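ORF10 (PDB 6RIW) probably carries out the carbon-chain-extending condensation of polyunsaturated fatty acid synthesis, this chain being the ketosynthase and chain length factor part of a longer synthase protein. Local coordinates at residues H589-R594 / S630-N635; I792-V797 / T820-A825. One frame throughout, in Å; residues are numbered along the deposited sequence.

Interaction 1 of 2, residues H589-R594 / S630-N635; sequences HQYRGR and SAAQLN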
loop_
_atom_site.group_PDB
_atom_site.type_symbol
_atom_site.label_atom_id
_atom_site.label_comp_id
_atom_site.label_asym_id
_atom_site.label_seq_id
_atom_site.Cartn_x
_atom_site.Cartn_y
_atom_site.Cartn_z
ATOM N N HIS A 589 -12.551 0.495 7.138
ATOM C CA HIS A 589 -13.895 0.060 6.764
ATOM C C HIS A 589 -14.968 0.738 7.601
ATOM O O HIS A 589 -16.135 0.751 7.197
ATOM C CB HIS A 589 -14.006 -1.469 6.880
ATOM C CG HIS A 589 -13.114 -2.185 5.909
ATOM N ND1 HIS A 589 -11.866 -2.657 6.256
ATOM C CD2 HIS A 589 -13.279 -2.478 4.594
ATOM C CE1 HIS A 589 -11.294 -3.213 5.194
ATOM N NE2 HIS A 589 -12.137 -3.133 4.177
ATOM N N GLN A 590 -14.590 1.320 8.743
ATOM C CA GLN A 590 -15.576 2.012 9.560
ATOM C C GLN A 590 -16.122 3.248 8.861
ATOM O O GLN A 590 -17.237 3.671 9.171
ATOM C CB GLN A 590 -14.961 2.382 10.917
ATOM C CG GLN A 590 -14.636 1.160 11.757
ATOM C CD GLN A 590 -13.777 1.492 12.961
ATOM O OE1 GLN A 590 -13.696 2.644 13.360
ATOM N NE2 GLN A 590 -13.142 0.478 13.553
ATOM N N TYR A 591 -15.367 3.835 7.927
ATOM C CA TYR A 591 -15.842 5.047 7.272
ATOM C C TYR A 591 -17.068 4.768 6.402
ATOM O O TYR A 591 -18.100 5.453 6.516
ATOM C CB TYR A 591 -14.726 5.686 6.450
ATOM C CG TYR A 591 -15.250 6.887 5.726
ATOM C CD1 TYR A 591 -15.688 7.998 6.431
ATOM C CD2 TYR A 591 -15.358 6.893 4.340
ATOM C CE1 TYR A 591 -16.225 9.100 5.772
ATOM C CE2 TYR A 591 -15.879 7.987 3.673
ATOM C CZ TYR A 591 -16.309 9.085 4.398
ATOM O OH TYR A 591 -16.831 10.164 3.733
ATOM N N ARG A 592 -16.984 3.780 5.510
ATOM C CA ARG A 592 -18.202 3.387 4.795
ATOM C C ARG A 592 -19.223 2.772 5.751
ATOM O O ARG A 592 -20.439 2.897 5.536
ATOM C CB ARG A 592 -17.878 2.413 3.656
ATOM C CG ARG A 592 -19.138 2.056 2.846
ATOM C CD ARG A 592 -18.857 1.282 1.567
ATOM N NE ARG A 592 -20.142 0.944 0.944
ATOM C CZ ARG A 592 -20.311 0.669 -0.347
ATOM N NH1 ARG A 592 -19.277 0.684 -1.169
ATOM N NH2 ARG A 592 -21.524 0.384 -0.814
ATOM N N GLY A 593 -18.752 2.118 6.814
ATOM C CA GLY A 593 -19.658 1.661 7.854
ATOM C C GLY A 593 -20.572 2.763 8.356
ATOM O O GLY A 593 -21.736 2.514 8.679
ATOM N N ARG A 594 -20.065 3.995 8.414
ATOM C CA ARG A 594 -20.911 5.146 8.740
ATOM C C ARG A 594 -21.723 5.616 7.531
ATOM O O ARG A 594 -22.953 5.758 7.595
ATOM C CB ARG A 594 -20.027 6.282 9.268
ATOM C CG ARG A 594 -20.711 7.653 9.346
ATOM C CD ARG A 594 -19.752 8.850 9.247
ATOM N NE ARG A 594 -20.558 10.038 8.952
ATOM C CZ ARG A 594 -21.134 10.808 9.869
ATOM N NH1 ARG A 594 -20.951 10.557 11.153
ATOM N NH2 ARG A 594 -21.897 11.834 9.493
ATOM N N SER A 630 -16.770 9.378 12.742
ATOM C CA SER A 630 -16.957 10.792 12.450
ATOM C C SER A 630 -17.048 11.012 10.948
ATOM O O SER A 630 -16.522 10.228 10.152
ATOM C CB SER A 630 -15.798 11.617 13.018
ATOM O OG SER A 630 -15.674 11.400 14.414
ATOM N N ALA A 631 -17.738 12.080 10.560
ATOM C CA ALA A 631 -17.799 12.447 9.152
ATOM C C ALA A 631 -16.406 12.790 8.636
ATOM O O ALA A 631 -15.531 13.214 9.396
ATOM C CB ALA A 631 -18.728 13.641 8.947
ATOM N N ALA A 632 -16.214 12.609 7.325
ATOM C CA ALA A 632 -14.924 12.877 6.694
ATOM C C ALA A 632 -14.492 14.322 6.904
ATOM O O ALA A 632 -15.291 15.254 6.767
ATOM C CB ALA A 632 -15.001 12.588 5.191
ATOM N N GLN A 633 -13.221 14.506 7.248
ATOM C CA GLN A 633 -12.602 15.825 7.307
ATOM C C GLN A 633 -11.295 15.776 6.524
ATOM O O GLN A 633 -10.698 14.707 6.358
ATOM C CB GLN A 633 -12.342 16.276 8.754
ATOM C CG GLN A 633 -13.575 16.246 9.667
ATOM C CD GLN A 633 -14.604 17.310 9.305
ATOM O OE1 GLN A 633 -14.311 18.254 8.563
ATOM N NE2 GLN A 633 -15.825 17.155 9.826
ATOM N N LEU A 634 -10.848 16.951 6.061
ATOM C CA LEU A 634 -9.740 17.026 5.104
ATOM C C LEU A 634 -8.482 16.328 5.622
ATOM O O LEU A 634 -7.943 15.414 4.981
ATOM C CB LEU A 634 -9.429 18.492 4.783
ATOM C CG LEU A 634 -8.280 18.750 3.801
ATOM C CD1 LEU A 634 -8.609 18.177 2.455
ATOM C CD2 LEU A 634 -7.997 20.247 3.668
ATOM N N ASN A 635 -7.962 16.782 6.759
ATOM C CA ASN A 635 -6.710 16.207 7.239
ATOM C C ASN A 635 -6.888 14.748 7.621
ATOM O O ASN A 635 -6.024 13.912 7.319
ATOM C CB ASN A 635 -6.176 17.020 8.412
ATOM C CG ASN A 635 -5.655 18.367 7.965
ATOM O OD1 ASN A 635 -4.649 18.443 7.256
ATOM N ND2 ASN A 635 -6.363 19.433 8.330
HETATM O O HOH W 1 -18.355 11.765 5.387
#
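Tyr591 and Ser630 bring the two backbones nearest, with 7.8 Å between their CA atoms: the helical segment 589-594 lies beside the extended chain of Ser630 to Ala632, which leads through the N-cap residue Gln633 into helix 634-638. Tyr591 has CG anti to the backbone N (chi1 177°), which carries the ring toward Ala632, whose CB packs 3.4 Å from Tyr591 OH and 3.7 Å from Tyr591 CE1, obliquely to the ring. A water lies 2.8 Å from Tyr591 OH and accepts the backbone N-H of Ala632 at 3.0 Å from its N. One turn further on, Arg594 stretches from CG to NE and sets one face of its guanidinium over Ala631 N, offset toward the rim, with NH1 3.6 Å from that nitrogen. Its NH2 approaches the methyl of Ala631, while its CD rests 3.6 Å from Ser630 O. The charge is met elsewhere, by salt bridges from NH2 to Asp56 and from NH1 to Asp626 in the last turn of helix 614-628. Within the second ketosynthase-type unit, probably the chain length factor, the arginine thus touches the loop through its flat face and aliphatic part, and the polar link between the segments is made by water.

Interaction 2 of 2, residues I792-V797 / T820-A825; sequences ISAADV and TLYPSA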
loop_
_atom_site.group_PDB
_atom_site.type_symbol
_atom_site.label_atom_id
_atom_site.label_comp_id
_atom_site.label_asym_id
_atom_site.label_seq_id
_atom_site.Cartn_x
_atom_site.Cartn_y
_atom_site.Cartn_z
ATOM N N ILE A 792 29.176 -17.223 6.766
ATOM C CA ILE A 792 29.332 -18.012 7.980
ATOM C C ILE A 792 28.727 -19.389 7.744
ATOM O O ILE A 792 28.095 -19.661 6.724
ATOM C CB ILE A 792 28.691 -17.352 9.225
ATOM C CG1 ILE A 792 27.155 -17.285 9.095
ATOM C CG2 ILE A 792 29.293 -15.978 9.493
ATOM C CD1 ILE A 792 26.451 -16.890 10.409
ATOM N N SER A 793 28.947 -20.266 8.703
ATOM C CA SER A 793 28.362 -21.595 8.685
ATOM C C SER A 793 27.246 -21.662 9.719
ATOM O O SER A 793 27.182 -20.847 10.643
ATOM C CB SER A 793 29.428 -22.654 8.990
ATOM O OG SER A 793 29.789 -22.567 10.366
ATOM N N ALA A 794 26.366 -22.648 9.557
ATOM C CA ALA A 794 25.257 -22.793 10.495
ATOM C C ALA A 794 25.746 -22.934 11.932
ATOM O O ALA A 794 25.089 -22.447 12.856
ATOM C CB ALA A 794 24.395 -23.987 10.098
ATOM N N ALA A 795 26.906 -23.577 12.145
ATOM C CA ALA A 795 27.409 -23.739 13.505
ATOM C C ALA A 795 27.836 -22.418 14.135
ATOM O O ALA A 795 28.004 -22.345 15.359
ATOM C CB ALA A 795 28.584 -24.730 13.506
ATOM N N ASP A 796 28.012 -21.372 13.328
ATOM C CA ASP A 796 28.374 -20.050 13.815
ATOM C C ASP A 796 27.208 -19.296 14.445
ATOM O O ASP A 796 27.425 -18.223 15.022
ATOM C CB ASP A 796 28.944 -19.218 12.661
ATOM C CG ASP A 796 30.297 -19.712 12.205
ATOM O OD1 ASP A 796 31.116 -20.023 13.100
ATOM O OD2 ASP A 796 30.534 -19.779 10.971
ATOM N N VAL A 797 25.992 -19.816 14.352
ATOM C CA VAL A 797 24.810 -19.114 14.848
ATOM C C VAL A 797 24.588 -19.448 16.319
ATOM O O VAL A 797 24.466 -20.622 16.695
ATOM C CB VAL A 797 23.574 -19.464 14.003
ATOM C CG1 VAL A 797 22.312 -18.892 14.649
ATOM C CG2 VAL A 797 23.732 -18.921 12.571
ATOM N N THR A 820 17.096 -28.673 12.823
ATOM C CA THR A 820 17.973 -29.351 11.874
ATOM C C THR A 820 19.098 -28.440 11.398
ATOM O O THR A 820 20.260 -28.859 11.326
ATOM C CB THR A 820 17.151 -29.841 10.684
ATOM O OG1 THR A 820 16.130 -30.729 11.163
ATOM C CG2 THR A 820 18.022 -30.558 9.677
ATOM N N LEU A 821 18.763 -27.196 11.048
ATOM C CA LEU A 821 19.772 -26.237 10.607
ATOM C C LEU A 821 20.744 -25.902 11.724
ATOM O O LEU A 821 21.957 -25.814 11.500
ATOM C CB LEU A 821 19.092 -24.950 10.128
ATOM C CG LEU A 821 18.463 -25.020 8.741
ATOM C CD1 LEU A 821 17.411 -23.917 8.545
ATOM C CD2 LEU A 821 19.543 -24.931 7.668
ATOM N N TYR A 822 20.224 -25.702 12.925
ATOM C CA TYR A 822 20.949 -25.072 14.024
ATOM C C TYR A 822 20.780 -25.913 15.283
ATOM O O TYR A 822 20.170 -25.464 16.264
ATOM C CB TYR A 822 20.424 -23.657 14.267
ATOM C CG TYR A 822 20.402 -22.733 13.065
ATOM C CD1 TYR A 822 21.587 -22.308 12.476
ATOM C CD2 TYR A 822 19.189 -22.233 12.553
ATOM C CE1 TYR A 822 21.584 -21.428 11.394
ATOM C CE2 TYR A 822 19.173 -21.366 11.462
ATOM C CZ TYR A 822 20.382 -20.953 10.897
ATOM O OH TYR A 822 20.403 -20.086 9.820
ATOM N N PRO A 823 21.324 -27.138 15.298
ATOM C CA PRO A 823 21.012 -28.068 16.404
ATOM C C PRO A 823 21.493 -27.604 17.765
ATOM O O PRO A 823 20.901 -27.992 18.779
ATOM C CB PRO A 823 21.708 -29.372 15.976
ATOM C CG PRO A 823 22.773 -28.944 15.050
ATOM C CD PRO A 823 22.216 -27.743 14.301
ATOM N N SER A 824 22.521 -26.765 17.831
ATOM C CA SER A 824 23.031 -26.309 19.114
ATOM C C SER A 824 22.505 -24.936 19.529
ATOM O O SER A 824 22.857 -24.458 20.613
ATOM C CB SER A 824 24.570 -26.310 19.089
ATOM O OG SER A 824 25.073 -25.243 18.312
ATOM N N ALA A 825 21.646 -24.303 18.730
ATOM C CA ALA A 825 21.188 -22.950 19.033
ATOM C C ALA A 825 19.830 -22.968 19.729
ATOM O O ALA A 825 18.944 -23.740 19.361
ATOM C CB ALA A 825 21.107 -22.121 17.751
#
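Val797 and Tyr822 meet in the thiolase-like fold of the second ketosynthase-type unit, where the loop after helix 776-790 enters strand 797-801 and the end of helix 808-821 turns toward the parallel strand 826-828. The Tyr822 ring is clasped between Val797 and its own neighbour Leu821. CG1 of Val797 lies over one face, 4.0 Å above the plane, and CB of Leu821 over the opposite face, both offset toward the rim. The other valine methyl, CG2, comes within 3.5 Å of Tyr822 CE1. With CG anti to its carbonyl carbon (chi1 -54°), the Tyr822 ring is carried between the two side chains, and its hydroxyl is hydrogen-bonded to His879. Leu787 of helix 776-790 and Ala867 of strand 865-870 touch both Val797 and Tyr822. Ala794, in a short 3-10 turn, directs its methyl at the helix end, 3.4 Å from Leu821 O and 4.0 Å from Tyr822 CE1. At the far end of the type I turn from Tyr822 to Ala825, the methyl of Ala825 rests against Val797 O. The carbonyl O of Ala794, which accepts the backbone N-H of Val797, lies in the plane of the Tyr822 ring at its edge, 3.5 Å from CD1.

Overall arrangement
Both contacts belong to the second ketosynthase-type unit but share no helix or strand: their centres are 51 Å apart, their nearest atoms about 36 Å, and they lie on opposite sides of the chain's centre. Each is partly buried and away from the magnesium site. Interaction 1, its centre about 19 Å from that of the chain, packs a helix against a loop, with an arginine paired to acids outside the contact and a water joining the two segments. The chain around it comes partly from the first ketosynthase-type unit, through helices 129-148 and 228-237. Interaction 2, its centre about 36 Å out, joins two approaches to neighbouring parallel strands with mainly apolar packing round an aromatic ring.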